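Local atomic coordinates of tetratricopeptide repeat protein (Parabacteroides merdae ATCC 43184, PDB entry 4R7S), a protein that is of unknown function but, as a tetratricopeptide repeat protein, probably uses its stacked helical hairpins as a scaffold for binding partner proteins or peptides. Residues 41-45 with 71-77; 52-58 with 83-88; 78-83 with 97-101. All coordinates share one frame; numbering follows the deposited sequence.

Followed from the N terminus, the first of the three contacts to close is contact 1, where the start of helix 40-52 meets the turn before helix 75-87 and that helix's first residues. Contact 2 opens before this loop closes, at the end of helix 40-52 and the turn into helix 57-68, and closes after it, so contacts 1 and 2 cross. Contact 3 opens just after contact 1 closes, joining helix 75-87 to helix 91-104; it follows contact 1 in series but crosses contact 2, sharing Ser83 with it. Helix 75-87 is the common element, held near both ends against the preceding helices and along its middle against the following one.

Contact 1. Residues 41-45 with 71-77; sequences YALLT and HTKNITI
Tyr41 and His71 lie ring on ring in a face-to-face stack, their centroids 3.7 Å apart and their planes 17° from parallel. His71 NE2 sits over the centre of the phenol ring, while His71 CE1 drops to 3.3 Å from Tyr41 CG near the ring's root. Tyr41 reaches this place through the crowded position about its first torsion, CG lying between the backbone N and the carbonyl carbon (chi1 78°). Two flat rings suit this spot because, laid face on face, they fill the gap between the helix start and the turn. At the edge of the phenol ring, Ile77 CD1 stands 4.2 Å from Tyr41 CD2, and Ile77 CG1 presses to 3.5 Å from Thr45 OG1. That hydroxyl can lie against aliphatic carbon because Thr45 OG1 donates to Tyr41 O (2.7 Å), a carbonyl that also takes the backbone N-H of Thr45.

The packing is looser toward the surface. Thr45 CG2 meets CG2 of the solvent-exposed Thr76 at 4.2 Å, and Asn74 ND2 approaches the phenol ring obliquely, no nearer than 4.5 Å from Tyr41 CE2. Asn74 has its main task within its own segment: as N-cap of helix 75-87 it accepts the amide of Ile77 at OD1 in a straight bond (Ile77 N to Asn74 OD1 2.9 Å, 170°), the classic use of a short polar side chain at a helix start. Ala67 of helix 57-68 touches both Thr45 and Ile77, so the contact bridges helices 40-52 and 75-87 across the end of the helix between them, while Leu43 turns back to helices 20-33 and 2-16.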
ATOM      1  N   TYR A  41       8.991  22.367  11.047  1.00 42.61           N
ATOM      2  CA  TYR A  41       7.939  21.495  10.509  1.00 42.79           C
ATOM      3  C   TYR A  41       8.523  20.625   9.346  1.00 46.16           C
ATOM      4  O   TYR A  41       8.054  19.512   9.105  1.00 45.17           O
ATOM      5  CB  TYR A  41       6.721  22.333  10.039  1.00 44.18           C
ATOM      6  CG  TYR A  41       6.969  22.983   8.696  1.00 44.99           C
ATOM      7  CD1 TYR A  41       7.715  24.155   8.592  1.00 46.73           C
ATOM      8  CD2 TYR A  41       6.561  22.364   7.514  1.00 45.01           C
ATOM      9  CE1 TYR A  41       8.031  24.709   7.348  1.00 48.33           C
ATOM     10  CE2 TYR A  41       6.876  22.906   6.265  1.00 45.84           C
ATOM     11  CZ  TYR A  41       7.599  24.086   6.188  1.00 53.83           C
ATOM     12  OH  TYR A  41       7.893  24.628   4.962  1.00 56.05           O
ATOM     13  N   ALA A  42       9.531  21.151   8.630  1.00 41.66           N
ATOM     14  CA  ALA A  42      10.157  20.403   7.550  1.00 41.11           C
ATOM     15  C   ALA A  42      11.032  19.313   8.126  1.00 45.49           C
ATOM     16  O   ALA A  42      11.076  18.210   7.575  1.00 46.99           O
ATOM     17  CB  ALA A  42      10.975  21.324   6.668  1.00 41.58           C
ATOM     18  N   LEU A  43      11.704  19.610   9.244  1.00 39.42           N
ATOM     19  CA  LEU A  43      12.575  18.658   9.911  1.00 39.28           C
ATOM     20  C   LEU A  43      11.738  17.537  10.492  1.00 43.77           C
ATOM     21  O   LEU A  43      12.121  16.369  10.366  1.00 44.55           O
ATOM     22  CB  LEU A  43      13.423  19.341  11.002  1.00 39.61           C
ATOM     23  CG  LEU A  43      14.420  20.397  10.534  1.00 44.57           C
ATOM     24  CD1 LEU A  43      15.403  20.745  11.662  1.00 44.10           C
ATOM     25  CD2 LEU A  43      15.165  19.927   9.280  1.00 48.30           C
ATOM     26  N   LEU A  44      10.560  17.890  11.072  1.00 38.04           N
ATOM     27  CA  LEU A  44       9.625  16.925  11.648  1.00 35.86           C
ATOM     28  C   LEU A  44       9.069  15.996  10.566  1.00 39.00           C
ATOM     29  O   LEU A  44       8.870  14.819  10.846  1.00 39.11           O
ATOM     30  CB  LEU A  44       8.494  17.609  12.424  1.00 34.96           C
ATOM     31  CG  LEU A  44       8.929  18.165  13.782  1.00 39.11           C
ATOM     32  CD1 LEU A  44       8.133  19.396  14.181  1.00 39.19           C
ATOM     33  CD2 LEU A  44       8.938  17.105  14.858  1.00 39.24           C
ATOM     34  N   THR A  45       8.915  16.484   9.322  1.00 35.34           N
ATOM     35  CA  THR A  45       8.412  15.668   8.208  1.00 35.01           C
ATOM     36  C   THR A  45       9.440  14.581   7.891  1.00 40.75           C
ATOM     37  O   THR A  45       9.061  13.404   7.883  1.00 39.05           O
ATOM     38  CB  THR A  45       8.028  16.519   6.979  1.00 36.81           C
ATOM     39  OG1 THR A  45       7.220  17.621   7.389  1.00 38.66           O
ATOM     40  CG2 THR A  45       7.240  15.740   5.970  1.00 32.89           C
ATOM     41  N   HIS A  71       0.767  23.720   9.463  1.00 49.08           N
ATOM     42  CA  HIS A  71       0.719  23.534   8.016  1.00 48.33           C
ATOM     43  C   HIS A  71      -0.286  22.446   7.643  1.00 51.69           C
ATOM     44  O   HIS A  71       0.057  21.507   6.928  1.00 50.63           O
ATOM     45  CB  HIS A  71       2.138  23.170   7.516  1.00 48.50           C
ATOM     46  CG  HIS A  71       3.194  24.111   8.010  1.00 51.67           C
ATOM     47  ND1 HIS A  71       3.647  24.061   9.316  1.00 53.25           N
ATOM     48  CD2 HIS A  71       3.798  25.141   7.374  1.00 53.15           C
ATOM     49  CE1 HIS A  71       4.506  25.058   9.433  1.00 52.73           C
ATOM     50  NE2 HIS A  71       4.649  25.719   8.285  1.00 52.99           N
ATOM     51  N   THR A  72      -1.540  22.611   8.101  1.00 49.60           N
ATOM     52  CA  THR A  72      -2.674  21.677   7.966  1.00 49.96           C
ATOM     53  C   THR A  72      -3.051  21.284   6.509  1.00 54.19           C
ATOM     54  O   THR A  72      -3.784  20.302   6.314  1.00 51.91           O
ATOM     55  CB  THR A  72      -3.916  22.251   8.656  1.00 55.04           C
ATOM     56  OG1 THR A  72      -4.241  23.500   8.049  1.00 59.18           O
ATOM     57  CG2 THR A  72      -3.743  22.400  10.171  1.00 47.72           C
ATOM     58  N   LYS A  73      -2.586  22.044   5.502  1.00 52.22           N
ATOM     59  CA  LYS A  73      -2.959  21.718   4.122  1.00 51.85           C
ATOM     60  C   LYS A  73      -1.720  21.373   3.240  1.00 55.71           C
ATOM     61  O   LYS A  73      -1.785  21.435   2.002  1.00 55.59           O
ATOM     62  CB  LYS A  73      -3.826  22.848   3.534  1.00 53.92           C
ATOM     63  CG  LYS A  73      -5.326  22.617   3.819  1.00 66.64           C
ATOM     64  CD  LYS A  73      -5.844  23.114   5.174  1.00 73.40           C
ATOM     65  CE  LYS A  73      -7.218  22.560   5.483  1.00 71.62           C
ATOM     66  NZ  LYS A  73      -7.931  23.369   6.516  1.00 76.47           N
ATOM     67  N   ASN A  74      -0.617  20.941   3.899  1.00 50.85           N
ATOM     68  CA  ASN A  74       0.623  20.501   3.258  1.00 48.75           C
ATOM     69  C   ASN A  74       0.443  19.082   2.684  1.00 48.21           C
ATOM     70  O   ASN A  74       0.363  18.106   3.434  1.00 46.27           O
ATOM     71  CB  ASN A  74       1.795  20.546   4.245  1.00 48.05           C
ATOM     72  CG  ASN A  74       3.107  20.197   3.597  1.00 63.48           C
ATOM     73  OD1 ASN A  74       3.388  19.032   3.255  1.00 56.50           O
ATOM     74  ND2 ASN A  74       3.913  21.220   3.361  1.00 51.10           N
ATOM     75  N   ILE A  75       0.401  18.996   1.349  1.00 44.46           N
ATOM     76  CA  ILE A  75       0.241  17.787   0.526  1.00 43.60           C
ATOM     77  C   ILE A  75       1.173  16.669   1.006  1.00 44.92           C
ATOM     78  O   ILE A  75       0.677  15.575   1.266  1.00 43.49           O
ATOM     79  CB  ILE A  75       0.463  18.132  -0.983  1.00 46.86           C
ATOM     80  CG1 ILE A  75      -0.818  18.723  -1.581  1.00 49.02           C
ATOM     81  CG2 ILE A  75       0.912  16.921  -1.824  1.00 47.66           C
ATOM     82  CD1 ILE A  75      -0.804  20.194  -1.742  1.00 68.30           C
ATOM     83  N   THR A  76       2.499  16.956   1.166  1.00 40.29           N
ATOM     84  CA  THR A  76       3.494  15.967   1.586  1.00 39.01           C
ATOM     85  C   THR A  76       3.157  15.381   2.944  1.00 42.70           C
ATOM     86  O   THR A  76       3.032  14.170   3.033  1.00 44.25           O
ATOM     87  CB  THR A  76       4.905  16.538   1.558  1.00 43.11           C
ATOM     88  OG1 THR A  76       5.180  16.970   0.229  1.00 38.46           O
ATOM     89  CG2 THR A  76       5.954  15.511   1.968  1.00 42.96           C
ATOM     90  N   ILE A  77       2.955  16.217   3.971  1.00 38.35           N
ATOM     91  CA  ILE A  77       2.640  15.746   5.318  1.00 37.73           C
ATOM     92  C   ILE A  77       1.325  14.927   5.310  1.00 41.94           C
ATOM     93  O   ILE A  77       1.302  13.843   5.882  1.00 42.00           O
ATOM     94  CB  ILE A  77       2.625  16.918   6.358  1.00 40.13           C
ATOM     95  CG1 ILE A  77       3.945  17.724   6.286  1.00 38.99           C
ATOM     96  CG2 ILE A  77       2.406  16.379   7.794  1.00 40.50           C
ATOM     97  CD1 ILE A  77       3.928  19.128   7.054  1.00 46.02           C
TER

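Contact 2. Residues 52-58 with 83-88; sequences RRQGKLQ and SLYTEL
Arg52 grips two single oxygen atoms along two edges of its guanidinium group. End-on, NH1 and NH2 both donate to Ser83 OG, with Arg52 NH2 at 2.9 Å; side-on, NE and NH2 both donate to Glu87 OE1, with Arg52 NE at 3.0 Å. NH2 thus serves both partners, and both oxygens lie close to the guanidinium plane, so the four bonds fix the rotation of the group. The NE bond comes nearly along the C-O axis of the carboxylate, and its angle of 147° at the hydrogen is consistent with two N-H groups sharing one acceptor. An extended chain, with CG opposite the backbone N (chi1 -169°), carries the charge across to helix 75-87, where Ser83 and Glu87 stand one turn apart. The amide of Leu84 lies over a guanidinium face.

Beside the salt bridge the packing is mostly apolar. Leu57 CB packs 3.7 Å from Leu88 CD2, and Leu57 CD2 lies 4.0 Å from Leu84 CD1; the other carboxylate oxygen, Glu87 OE2, lies against Leu57 CD1. Gln58, bent at its second torsion, brings NE2 to 3.4 Å from Leu88 CD2 on the exposed side of the contact. Gly55 ends the preceding helix in a Schellman motif, where its positive phi (88°) suits a residue without a side chain.

Leu84 also packs on Ala60, Leu61 and Tyr64 of helix 57-68; Tyr85, on the same helix as Leu84, turns to Lys93, Ala94 and Asp97 of helix 91-104, whereas Gln54 reaches back to helix 20-33.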
ATOM      1  N   ARG A  52       9.470   6.103  10.318  1.00 45.64           N
ATOM      2  CA  ARG A  52       8.595   5.123   9.660  1.00 46.05           C
ATOM      3  C   ARG A  52       9.432   4.025   8.977  1.00 50.43           C
ATOM      4  O   ARG A  52       9.094   2.851   9.091  1.00 50.58           O
ATOM      5  CB  ARG A  52       7.674   5.812   8.633  1.00 44.75           C
ATOM      6  CG  ARG A  52       6.559   4.910   8.112  1.00 46.53           C
ATOM      7  CD  ARG A  52       5.917   5.464   6.856  1.00 45.27           C
ATOM      8  NE  ARG A  52       4.768   4.645   6.472  1.00 52.40           N
ATOM      9  CZ  ARG A  52       3.949   4.898   5.457  1.00 59.77           C
ATOM     10  NH1 ARG A  52       4.136   5.968   4.694  1.00 47.22           N
ATOM     11  NH2 ARG A  52       2.942   4.082   5.193  1.00 51.66           N
ATOM     12  N   ARG A  53      10.531   4.412   8.291  1.00 46.18           N
ATOM     13  CA  ARG A  53      11.429   3.485   7.603  1.00 45.70           C
ATOM     14  C   ARG A  53      12.214   2.589   8.592  1.00 50.50           C
ATOM     15  O   ARG A  53      12.898   1.666   8.157  1.00 51.70           O
ATOM     16  CB  ARG A  53      12.389   4.246   6.696  1.00 45.01           C
ATOM     17  CG  ARG A  53      11.764   4.738   5.392  1.00 48.05           C
ATOM     18  CD  ARG A  53      12.740   5.581   4.606  1.00 50.10           C
ATOM     19  NE  ARG A  53      13.956   4.839   4.270  1.00 58.69           N
ATOM     20  CZ  ARG A  53      15.109   5.394   3.910  1.00 77.05           C
ATOM     21  NH1 ARG A  53      15.232   6.716   3.855  1.00 63.13           N
ATOM     22  NH2 ARG A  53      16.154   4.633   3.619  1.00 69.22           N
ATOM     23  N   GLN A  54      12.091   2.850   9.905  1.00 45.54           N
ATOM     24  CA  GLN A  54      12.695   2.067  10.979  1.00 44.87           C
ATOM     25  C   GLN A  54      11.663   1.155  11.640  1.00 50.08           C
ATOM     26  O   GLN A  54      12.027   0.313  12.478  1.00 51.56           O
ATOM     27  CB  GLN A  54      13.298   2.984  12.036  1.00 45.57           C
ATOM     28  CG  GLN A  54      14.732   3.384  11.754  1.00 47.47           C
ATOM     29  CD  GLN A  54      15.189   4.357  12.813  1.00 60.81           C
ATOM     30  OE1 GLN A  54      15.716   3.977  13.870  1.00 60.02           O
ATOM     31  NE2 GLN A  54      14.909   5.627  12.590  1.00 43.56           N
ATOM     32  N   GLY A  55      10.389   1.353  11.280  1.00 44.51           N
ATOM     33  CA  GLY A  55       9.268   0.615  11.839  1.00 43.85           C
ATOM     34  C   GLY A  55       8.715   1.241  13.100  1.00 50.84           C
ATOM     35  O   GLY A  55       7.794   0.690  13.709  1.00 52.08           O
ATOM     36  N   LYS A  56       9.274   2.402  13.514  1.00 48.68           N
ATOM     37  CA  LYS A  56       8.835   3.181  14.680  1.00 48.44           C
ATOM     38  C   LYS A  56       7.579   3.983  14.248  1.00 53.34           C
ATOM     39  O   LYS A  56       7.588   5.219  14.152  1.00 52.66           O
ATOM     40  CB  LYS A  56       9.973   4.087  15.184  1.00 49.62           C
ATOM     41  CG  LYS A  56      11.329   3.399  15.287  1.00 50.26           C
ATOM     42  CD  LYS A  56      12.137   3.919  16.470  1.00 55.93           C
ATOM     43  CE  LYS A  56      13.258   4.857  16.100  1.00 62.42           C
ATOM     44  NZ  LYS A  56      13.751   5.643  17.272  1.00 61.54           N
ATOM     45  N   LEU A  57       6.513   3.236  13.943  1.00 49.60           N
ATOM     46  CA  LEU A  57       5.257   3.733  13.397  1.00 49.68           C
ATOM     47  C   LEU A  57       4.500   4.696  14.340  1.00 53.68           C
ATOM     48  O   LEU A  57       4.030   5.735  13.867  1.00 53.12           O
ATOM     49  CB  LEU A  57       4.350   2.560  12.996  1.00 49.45           C
ATOM     50  CG  LEU A  57       4.927   1.507  12.028  1.00 53.85           C
ATOM     51  CD1 LEU A  57       3.823   0.567  11.541  1.00 53.11           C
ATOM     52  CD2 LEU A  57       5.635   2.144  10.814  1.00 56.25           C
ATOM     53  N   GLN A  58       4.392   4.379  15.645  1.00 49.75           N
ATOM     54  CA  GLN A  58       3.706   5.268  16.584  1.00 49.63           C
ATOM     55  C   GLN A  58       4.461   6.582  16.732  1.00 51.57           C
ATOM     56  O   GLN A  58       3.813   7.629  16.776  1.00 51.41           O
ATOM     57  CB  GLN A  58       3.472   4.607  17.969  1.00 51.62           C
ATOM     58  CG  GLN A  58       2.293   3.607  18.037  1.00 49.51           C
ATOM     59  CD  GLN A  58       1.001   4.050  17.366  1.00 65.94           C
ATOM     60  OE1 GLN A  58       0.494   5.173  17.548  1.00 58.37           O
ATOM     61  NE2 GLN A  58       0.431   3.152  16.575  1.00 58.98           N
ATOM     62  N   SER A  83      -0.902   7.694   4.528  1.00 42.53           N
ATOM     63  CA  SER A  83      -0.265   6.429   4.186  1.00 42.23           C
ATOM     64  C   SER A  83       0.144   5.694   5.463  1.00 47.17           C
ATOM     65  O   SER A  83      -0.002   4.476   5.543  1.00 48.55           O
ATOM     66  CB  SER A  83       0.950   6.667   3.298  1.00 44.74           C
ATOM     67  OG  SER A  83       1.628   5.454   3.025  1.00 53.28           O
ATOM     68  N   LEU A  84       0.637   6.430   6.460  1.00 42.55           N
ATOM     69  CA  LEU A  84       1.013   5.826   7.725  1.00 42.23           C
ATOM     70  C   LEU A  84      -0.237   5.304   8.459  1.00 47.55           C
ATOM     71  O   LEU A  84      -0.194   4.194   8.988  1.00 48.13           O
ATOM     72  CB  LEU A  84       1.813   6.809   8.601  1.00 41.69           C
ATOM     73  CG  LEU A  84       2.239   6.303   9.988  1.00 45.65           C
ATOM     74  CD1 LEU A  84       3.151   5.089   9.903  1.00 44.51           C
ATOM     75  CD2 LEU A  84       2.911   7.381  10.752  1.00 47.69           C
ATOM     76  N   TYR A  85      -1.349   6.078   8.456  1.00 43.85           N
ATOM     77  CA  TYR A  85      -2.611   5.673   9.083  1.00 43.99           C
ATOM     78  C   TYR A  85      -3.117   4.363   8.494  1.00 49.86           C
ATOM     79  O   TYR A  85      -3.589   3.503   9.230  1.00 50.67           O
ATOM     80  CB  TYR A  85      -3.681   6.765   8.936  1.00 44.63           C
ATOM     81  CG  TYR A  85      -3.643   7.848   9.995  1.00 45.49           C
ATOM     82  CD1 TYR A  85      -3.430   7.534  11.334  1.00 46.97           C
ATOM     83  CD2 TYR A  85      -3.870   9.181   9.666  1.00 46.34           C
ATOM     84  CE1 TYR A  85      -3.420   8.524  12.318  1.00 47.62           C
ATOM     85  CE2 TYR A  85      -3.892  10.175  10.645  1.00 47.77           C
ATOM     86  CZ  TYR A  85      -3.662   9.842  11.971  1.00 53.87           C
ATOM     87  OH  TYR A  85      -3.660  10.805  12.947  1.00 54.43           O
ATOM     88  N   THR A  86      -2.987   4.208   7.166  1.00 47.42           N
ATOM     89  CA  THR A  86      -3.385   3.030   6.414  1.00 47.54           C
ATOM     90  C   THR A  86      -2.581   1.826   6.919  1.00 52.92           C
ATOM     91  O   THR A  86      -3.176   0.777   7.189  1.00 53.05           O
ATOM     92  CB  THR A  86      -3.228   3.288   4.902  1.00 52.97           C
ATOM     93  OG1 THR A  86      -4.146   4.317   4.524  1.00 47.83           O
ATOM     94  CG2 THR A  86      -3.539   2.052   4.058  1.00 51.26           C
ATOM     95  N   GLU A  87      -1.250   2.005   7.100  1.00 49.24           N
ATOM     96  CA  GLU A  87      -0.329   0.982   7.594  1.00 48.40           C
ATOM     97  C   GLU A  87      -0.686   0.595   9.044  1.00 53.28           C
ATOM     98  O   GLU A  87      -0.516  -0.566   9.425  1.00 53.60           O
ATOM     99  CB  GLU A  87       1.118   1.483   7.489  1.00 49.54           C
ATOM    100  CG  GLU A  87       2.139   0.359   7.503  1.00 56.85           C
ATOM    101  CD  GLU A  87       3.603   0.742   7.564  1.00 67.83           C
ATOM    102  OE1 GLU A  87       3.966   1.816   7.035  1.00 55.21           O
ATOM    103  OE2 GLU A  87       4.403  -0.073   8.077  1.00 64.79           O
ATOM    104  N   LEU A  88      -1.213   1.556   9.835  1.00 49.49           N
ATOM    105  CA  LEU A  88      -1.635   1.313  11.213  1.00 49.26           C
ATOM    106  C   LEU A  88      -3.075   0.775  11.277  1.00 54.81           C
ATOM    107  O   LEU A  88      -3.572   0.497  12.374  1.00 55.18           O
ATOM    108  CB  LEU A  88      -1.539   2.590  12.057  1.00 49.35           C
ATOM    109  CG  LEU A  88      -0.172   3.199  12.319  1.00 53.77           C
ATOM    110  CD1 LEU A  88      -0.324   4.608  12.909  1.00 53.31           C
ATOM    111  CD2 LEU A  88       0.649   2.334  13.261  1.00 55.36           C
TER

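Contact 3. Residues 78-83 with 97-101; sequences LENRAS and DYNTL. With EDO (1,2-ethanediol), chain H.
Ala82 CB points into the face of the Tyr98 ring, 3.6 Å from its centroid and 17° off the normal, a CH-pi contact; the same methyl, Ala82 CB, lies 3.6 Å from Asp97 CB. A side chain this small suits the place, since the CA atoms of Ala82 and Asp97 come within 5.5 Å, the nearest pairing between the segments. To one side of the methyl, Arg81 meets Asp97 in a salt bridge. Arg81 NH1 donates to Asp97 OD1 at 2.9 Å, a weak, strongly bent bond (127°), and Asp97 lies at the guanidinium edge with its carboxylate nearly coplanar. On the same helix, Leu78 fills the hydrophobic part: its CD1 rests 3.7 Å from Thr100 CG2, and its CB faces Leu101 CD1.

The second shell holds these groups in place. Bends at its second and third torsions (chi2 -138°) bring the Arg81 chain round to Asp97, and its NH2 makes a weak bond to Thr65 OG1 of helix 57-68. With Arg81 replaced by a leucine, the largely buried carboxylate of Asp97 would probably be left without its positive mate and freer to turn. A water in the plane of the Tyr98 ring lies 2.6 Å from Tyr98 OH and donates to Glu79 O, tying the phenol to the backbone of the opposite helix. Thr100 can turn its methyl to Leu78 because its hydroxyl bonds to Asn96 O.

Segments 78-83 and 97-101 run antiparallel, their axes 9.1 Å apart at closest approach, as in the helical hairpins of tetratricopeptide repeats. Tyr98 and Leu101 continue onto Ala111 of helix 109-121, and Leu78 and Arg81 onto Leu68 of helix 57-68, setting the hairpin between its neighbours in the stack.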
ATOM      1  N   LEU A  78       0.278  15.402   4.614  1.00 37.93           N
ATOM      2  CA  LEU A  78      -1.014  14.723   4.561  1.00 37.53           C
ATOM      3  C   LEU A  78      -0.912  13.390   3.858  1.00 41.69           C
ATOM      4  O   LEU A  78      -1.445  12.401   4.354  1.00 40.69           O
ATOM      5  CB  LEU A  78      -2.084  15.607   3.885  1.00 37.37           C
ATOM      6  CG  LEU A  78      -2.563  16.807   4.711  1.00 40.96           C
ATOM      7  CD1 LEU A  78      -3.340  17.760   3.847  1.00 41.15           C
ATOM      8  CD2 LEU A  78      -3.389  16.366   5.925  1.00 41.50           C
ATOM      9  N   GLU A  79      -0.191  13.352   2.737  1.00 39.57           N
ATOM     10  CA  GLU A  79       0.029  12.139   1.950  1.00 38.93           C
ATOM     11  C   GLU A  79       0.839  11.110   2.755  1.00 41.68           C
ATOM     12  O   GLU A  79       0.506   9.935   2.721  1.00 40.43           O
ATOM     13  CB  GLU A  79       0.733  12.497   0.629  1.00 40.21           C
ATOM     14  CG  GLU A  79       1.046  11.314  -0.267  1.00 53.94           C
ATOM     15  CD  GLU A  79       1.975  11.620  -1.423  1.00 70.26           C
ATOM     16  OE1 GLU A  79       1.692  12.577  -2.179  1.00 46.74           O
ATOM     17  OE2 GLU A  79       2.961  10.870  -1.602  1.00 71.50           O
ATOM     18  N   ASN A  80       1.853  11.545   3.507  1.00 39.52           N
ATOM     19  CA  ASN A  80       2.662  10.606   4.278  1.00 40.18           C
ATOM     20  C   ASN A  80       1.932  10.082   5.522  1.00 44.04           C
ATOM     21  O   ASN A  80       1.965   8.874   5.773  1.00 44.32           O
ATOM     22  CB  ASN A  80       4.018  11.225   4.637  1.00 41.51           C
ATOM     23  CG  ASN A  80       4.942  11.209   3.443  1.00 59.87           C
ATOM     24  OD1 ASN A  80       5.565  10.204   3.104  1.00 64.20           O
ATOM     25  ND2 ASN A  80       4.952  12.266   2.696  1.00 47.60           N
ATOM     26  N   ARG A  81       1.239  10.953   6.252  1.00 39.91           N
ATOM     27  CA  ARG A  81       0.493  10.567   7.461  1.00 40.20           C
ATOM     28  C   ARG A  81      -0.740   9.718   7.086  1.00 45.30           C
ATOM     29  O   ARG A  81      -1.055   8.758   7.795  1.00 44.86           O
ATOM     30  CB  ARG A  81       0.096  11.823   8.245  1.00 38.27           C
ATOM     31  CG  ARG A  81      -0.321  11.636   9.697  1.00 37.07           C
ATOM     32  CD  ARG A  81      -1.509  12.558   9.826  1.00 46.84           C
ATOM     33  NE  ARG A  81      -1.671  13.212  11.111  1.00 53.90           N
ATOM     34  CZ  ARG A  81      -2.706  13.985  11.424  1.00 65.35           C
ATOM     35  NH1 ARG A  81      -3.686  14.186  10.548  1.00 49.33           N
ATOM     36  NH2 ARG A  81      -2.773  14.563  12.616  1.00 56.68           N
ATOM     37  N   ALA A  82      -1.413  10.033   5.960  1.00 41.91           N
ATOM     38  CA  ALA A  82      -2.551   9.208   5.541  1.00 41.95           C
ATOM     39  C   ALA A  82      -2.061   7.797   5.209  1.00 46.44           C
ATOM     40  O   ALA A  82      -2.675   6.826   5.644  1.00 46.40           O
ATOM     41  CB  ALA A  82      -3.269   9.825   4.356  1.00 42.17           C
ATOM     42  N   SER A  83      -0.902   7.694   4.528  1.00 42.53           N
ATOM     43  CA  SER A  83      -0.265   6.429   4.186  1.00 42.23           C
ATOM     44  C   SER A  83       0.144   5.694   5.463  1.00 47.17           C
ATOM     45  O   SER A  83      -0.002   4.476   5.543  1.00 48.55           O
ATOM     46  CB  SER A  83       0.950   6.667   3.298  1.00 44.74           C
ATOM     47  OG  SER A  83       1.628   5.454   3.025  1.00 53.28           O
ATOM     48  N   ASP A  97      -7.518  12.404   6.170  1.00 42.63           N
ATOM     49  CA  ASP A  97      -6.351  13.125   5.639  1.00 41.52           C
ATOM     50  C   ASP A  97      -6.416  13.242   4.090  1.00 42.94           C
ATOM     51  O   ASP A  97      -6.076  14.317   3.562  1.00 41.25           O
ATOM     52  CB  ASP A  97      -5.041  12.472   6.093  1.00 42.74           C
ATOM     53  CG  ASP A  97      -4.538  12.906   7.465  1.00 54.26           C
ATOM     54  OD1 ASP A  97      -5.179  13.790   8.093  1.00 54.57           O
ATOM     55  OD2 ASP A  97      -3.512  12.366   7.910  1.00 59.36           O
ATOM     56  N   TYR A  98      -6.905  12.170   3.376  1.00 37.57           N
ATOM     57  CA  TYR A  98      -7.088  12.220   1.916  1.00 36.98           C
ATOM     58  C   TYR A  98      -8.208  13.199   1.599  1.00 43.13           C
ATOM     59  O   TYR A  98      -8.134  13.917   0.603  1.00 44.00           O
ATOM     60  CB  TYR A  98      -7.372  10.832   1.288  1.00 37.57           C
ATOM     61  CG  TYR A  98      -6.178   9.894   1.324  1.00 39.03           C
ATOM     62  CD1 TYR A  98      -4.963  10.254   0.736  1.00 41.72           C
ATOM     63  CD2 TYR A  98      -6.268   8.639   1.920  1.00 37.76           C
ATOM     64  CE1 TYR A  98      -3.851   9.415   0.796  1.00 41.34           C
ATOM     65  CE2 TYR A  98      -5.170   7.779   1.965  1.00 37.62           C
ATOM     66  CZ  TYR A  98      -3.957   8.181   1.415  1.00 44.89           C
ATOM     67  OH  TYR A  98      -2.848   7.372   1.463  1.00 40.96           O
ATOM     68  N   ASN A  99      -9.212  13.281   2.479  1.00 39.98           N
ATOM     69  CA  ASN A  99     -10.309  14.223   2.294  1.00 41.05           C
ATOM     70  C   ASN A  99      -9.813  15.655   2.430  1.00 44.95           C
ATOM     71  O   ASN A  99     -10.144  16.489   1.596  1.00 44.91           O
ATOM     72  CB  ASN A  99     -11.429  13.945   3.268  1.00 42.56           C
ATOM     73  CG  ASN A  99     -12.243  12.740   2.902  1.00 55.70           C
ATOM     74  OD1 ASN A  99     -12.131  12.157   1.792  1.00 48.93           O
ATOM     75  ND2 ASN A  99     -13.103  12.356   3.839  1.00 41.29           N
ATOM     76  N   THR A 100      -8.969  15.918   3.425  1.00 42.02           N
ATOM     77  CA  THR A 100      -8.349  17.233   3.603  1.00 43.11           C
ATOM     78  C   THR A 100      -7.534  17.540   2.340  1.00 47.56           C
ATOM     79  O   THR A 100      -7.709  18.596   1.718  1.00 48.74           O
ATOM     80  CB  THR A 100      -7.474  17.266   4.893  1.00 47.92           C
ATOM     81  OG1 THR A 100      -8.278  16.966   6.036  1.00 46.61           O
ATOM     82  CG2 THR A 100      -6.765  18.611   5.093  1.00 43.12           C
ATOM     83  N   LEU A 101      -6.673  16.593   1.952  1.00 42.67           N
ATOM     84  CA  LEU A 101      -5.822  16.732   0.777  1.00 41.89           C
ATOM     85  C   LEU A 101      -6.638  17.021  -0.494  1.00 46.45           C
ATOM     86  O   LEU A 101      -6.364  18.014  -1.164  1.00 46.23           O
ATOM     87  CB  LEU A 101      -4.976  15.453   0.587  1.00 40.33           C
ATOM     88  CG  LEU A 101      -3.650  15.624  -0.069  1.00 42.90           C
ATOM     89  CD1 LEU A 101      -2.783  14.431   0.215  1.00 43.79           C
ATOM     90  CD2 LEU A 101      -3.796  15.794  -1.550  1.00 42.88           C
TER
HETATM   91  C1  EDO H 306       9.514  11.323   1.761  0.70 52.72           C
HETATM   92  O1  EDO H 306       8.600  10.276   1.416  0.70 55.04           O
HETATM   93  C2  EDO H 306       8.847  12.364   2.711  0.70 49.49           C
HETATM   94  O2  EDO H 306       9.726  12.690   3.786  0.70 46.15           O
HETATM   95  O   HOH W   1      -0.631   8.442   0.650  1.00 36.38           O